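PDB 3FCP: L-Ala-D/L-Glu epimerase, a muconate lactonizing enzyme from Klebsiella pneumoniae subsp. pneumoniae MGH 78578, which belongs to the muconate lactonizing enzyme branch of the enolase superfamily and carries a magnesium ion in its barrel domain. Local coordinates for residues I247-A252 with Q265-A270. Sequence-based numbering, arbitrary orientation.
With MG (magnesium ion), chain I.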
ATOM      1  N   ILE A 247      -3.832  23.266   0.414  1.00 20.01           N
ATOM      2  CA  ILE A 247      -5.196  22.902   0.047  1.00 20.08           C
ATOM      3  C   ILE A 247      -6.070  22.975   1.306  1.00 20.65           C
ATOM      4  O   ILE A 247      -5.681  22.488   2.374  1.00 21.47           O
ATOM      5  CB  ILE A 247      -5.282  21.453  -0.529  1.00 19.84           C
ATOM      6  CG1 ILE A 247      -4.370  21.308  -1.755  1.00 23.22           C
ATOM      7  CG2 ILE A 247      -6.719  21.128  -0.909  1.00 19.96           C
ATOM      8  CD1 ILE A 247      -4.598  22.359  -2.835  1.00 20.59           C
ATOM      9  N   LEU A 248      -7.241  23.583   1.171  1.00 21.11           N
ATOM     10  CA  LEU A 248      -8.188  23.733   2.270  1.00 22.48           C
ATOM     11  C   LEU A 248      -9.410  22.853   1.982  1.00 22.69           C
ATOM     12  O   LEU A 248     -10.073  23.017   0.959  1.00 22.94           O
ATOM     13  CB  LEU A 248      -8.642  25.196   2.373  1.00 23.52           C
ATOM     14  CG  LEU A 248      -9.064  25.839   3.706  1.00 28.63           C
ATOM     15  CD1 LEU A 248     -10.311  26.684   3.461  1.00 23.54           C
ATOM     16  CD2 LEU A 248      -9.303  24.807   4.802  1.00 26.31           C
ATOM     17  N   ALA A 249      -9.704  21.917   2.876  1.00 21.43           N
ATOM     18  CA  ALA A 249     -10.864  21.055   2.688  1.00 20.70           C
ATOM     19  C   ALA A 249     -12.106  21.712   3.303  1.00 19.46           C
ATOM     20  O   ALA A 249     -12.045  22.235   4.417  1.00 20.16           O
ATOM     21  CB  ALA A 249     -10.611  19.698   3.345  1.00 18.09           C
ATOM     22  N   ASP A 250     -13.220  21.709   2.577  1.00 17.96           N
ATOM     23  CA  ASP A 250     -14.459  22.277   3.113  1.00 19.60           C
ATOM     24  C   ASP A 250     -15.528  21.190   3.122  1.00 20.42           C
ATOM     25  O   ASP A 250     -15.644  20.451   4.099  1.00 21.35           O
ATOM     26  CB  ASP A 250     -14.937  23.498   2.299  1.00 20.49           C
ATOM     27  CG  ASP A 250     -16.185  24.162   2.906  1.00 23.07           C
ATOM     28  OD1 ASP A 250     -16.609  23.756   4.015  1.00 22.91           O
ATOM     29  OD2 ASP A 250     -16.745  25.093   2.281  1.00 24.20           O
ATOM     30  N   GLU A 251     -16.285  21.067   2.030  1.00 20.59           N
ATOM     31  CA  GLU A 251     -17.340  20.057   1.951  1.00 22.85           C
ATOM     32  C   GLU A 251     -16.855  18.630   2.210  1.00 23.19           C
ATOM     33  O   GLU A 251     -17.647  17.772   2.606  1.00 22.66           O
ATOM     34  CB  GLU A 251     -18.046  20.103   0.586  1.00 24.87           C
ATOM     35  CG  GLU A 251     -19.071  21.227   0.409  1.00 26.82           C
ATOM     36  CD  GLU A 251     -18.439  22.604   0.303  1.00 28.22           C
ATOM     37  OE1 GLU A 251     -17.249  22.703  -0.066  1.00 26.73           O
ATOM     38  OE2 GLU A 251     -19.146  23.594   0.575  1.00 31.71           O
ATOM     39  N   ALA A 252     -15.567  18.373   1.987  1.00 22.80           N
ATOM     40  CA  ALA A 252     -15.004  17.038   2.206  1.00 24.59           C
ATOM     41  C   ALA A 252     -14.911  16.667   3.687  1.00 24.08           C
ATOM     42  O   ALA A 252     -14.722  15.502   4.032  1.00 25.63           O
ATOM     43  CB  ALA A 252     -13.616  16.942   1.570  1.00 23.80           C
ATOM     44  N   GLN A 265      -6.269   8.964   5.067  1.00 23.24           N
ATOM     45  CA  GLN A 265      -6.147   8.724   3.638  1.00 25.43           C
ATOM     46  C   GLN A 265      -4.898   9.391   3.055  1.00 25.89           C
ATOM     47  O   GLN A 265      -4.481   9.070   1.942  1.00 25.72           O
ATOM     48  CB  GLN A 265      -7.394   9.249   2.941  1.00 27.93           C
ATOM     49  CG  GLN A 265      -7.732   8.565   1.638  1.00 33.90           C
ATOM     50  CD  GLN A 265      -9.069   9.029   1.096  1.00 37.57           C
ATOM     51  OE1 GLN A 265     -10.050   9.133   1.846  1.00 36.51           O
ATOM     52  NE2 GLN A 265      -9.124   9.307  -0.207  1.00 35.98           N
ATOM     53  N   GLY A 266      -4.312  10.323   3.804  1.00 23.97           N
ATOM     54  CA  GLY A 266      -3.110  10.994   3.341  1.00 23.30           C
ATOM     55  C   GLY A 266      -3.249  12.470   3.003  1.00 21.91           C
ATOM     56  O   GLY A 266      -2.303  13.088   2.510  1.00 21.52           O
ATOM     57  N   PHE A 267      -4.416  13.049   3.258  1.00 21.72           N
ATOM     58  CA  PHE A 267      -4.625  14.462   2.960  1.00 20.88           C
ATOM     59  C   PHE A 267      -3.726  15.348   3.814  1.00 20.36           C
ATOM     60  O   PHE A 267      -3.588  15.140   5.016  1.00 20.96           O
ATOM     61  CB  PHE A 267      -6.079  14.871   3.225  1.00 20.95           C
ATOM     62  CG  PHE A 267      -6.327  16.351   3.064  1.00 21.72           C
ATOM     63  CD1 PHE A 267      -6.512  16.904   1.803  1.00 21.94           C
ATOM     64  CD2 PHE A 267      -6.342  17.190   4.171  1.00 20.49           C
ATOM     65  CE1 PHE A 267      -6.713  18.279   1.644  1.00 21.84           C
ATOM     66  CE2 PHE A 267      -6.539  18.564   4.030  1.00 24.49           C
ATOM     67  CZ  PHE A 267      -6.725  19.112   2.760  1.00 20.98           C
ATOM     68  N   THR A 268      -3.109  16.339   3.187  1.00 20.41           N
ATOM     69  CA  THR A 268      -2.267  17.268   3.919  1.00 21.62           C
ATOM     70  C   THR A 268      -2.675  18.677   3.502  1.00 22.07           C
ATOM     71  O   THR A 268      -2.854  18.960   2.315  1.00 21.14           O
ATOM     72  CB  THR A 268      -0.760  17.032   3.644  1.00 23.43           C
ATOM     73  OG1 THR A 268       0.014  17.962   4.418  1.00 23.77           O
ATOM     74  CG2 THR A 268      -0.437  17.205   2.168  1.00 23.16           C
ATOM     75  N   GLY A 269      -2.849  19.539   4.495  1.00 21.71           N
ATOM     76  CA  GLY A 269      -3.262  20.908   4.254  1.00 21.52           C
ATOM     77  C   GLY A 269      -4.034  21.403   5.465  1.00 21.29           C
ATOM     78  O   GLY A 269      -3.571  21.260   6.596  1.00 20.90           O
ATOM     79  N   ALA A 270      -5.219  21.959   5.241  1.00 19.98           N
ATOM     80  CA  ALA A 270      -6.023  22.473   6.343  1.00 22.00           C
ATOM     81  C   ALA A 270      -7.499  22.135   6.205  1.00 21.72           C
ATOM     82  O   ALA A 270      -7.965  21.759   5.122  1.00 21.40           O
ATOM     83  CB  ALA A 270      -5.843  23.993   6.448  1.00 21.49           C
TER
HETATM   84 MG    MG I 382     -17.775  25.341   0.225  1.00 17.54          MG
HETATM   85  O   HOH W   1      -1.922  21.196   1.241  1.00 20.80           O
HETATM   86  O   HOH W   2     -15.344  25.590  -0.337  1.00 24.43           O
HETATM   87  O   HOH W   3     -17.500  27.677  -0.395  1.00 31.54           O
HETATM   88  O   HOH W   4     -19.759  26.562   1.344  1.00 34.60           O
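I247 meets F267 and A270 at once, and shows how one residue can join a strand to the loop leading into its neighbour. I247 O accepts a hydrogen bond from A270 N (3.0 Å), with the donor nearly in line with the C=O, and also receives a CA-H...O contact from G269, whose CA lies 3.4 Å away. I247 CG2, anti to the backbone N, reaches the edge of the F267 ring in its plane, 3.8 Å from F267 CE1. On the N-H side of I247, a water accepts from I247 N and donates to T268 O, carrying the pairing one step further back.

L248 bridges A270 in parallel register, and L248 CD2 lies 3.9 Å from A270 CB on their shared face of the sheet. Here strand 246-249 runs beside strand 270-273 after the intervening helix 256-264, a beta-alpha-beta crossover of the TIM-barrel-like domain of the enolase superfamily.

A249 N then donates to A270 O (2.8 Å) in an almost straight bond of 174°, while A249 CB approaches the F267 ring obliquely, 4.0 Å from F267 CZ.

Beyond the strand's C-terminal end the chain turns to the metal. D250 OD2 binds magnesium at 2.3 Å and E251 OE2 at 2.2 Å; N201 completes the protein ligands, and three waters also coordinate. K277 forms a salt bridge with D250 OD1 and K274 hydrogen-bonds OD2, which probably helps to fix the carboxylate's rotation. Q226 OE1, meanwhile, accepts from the backbone N of both D250 and A252.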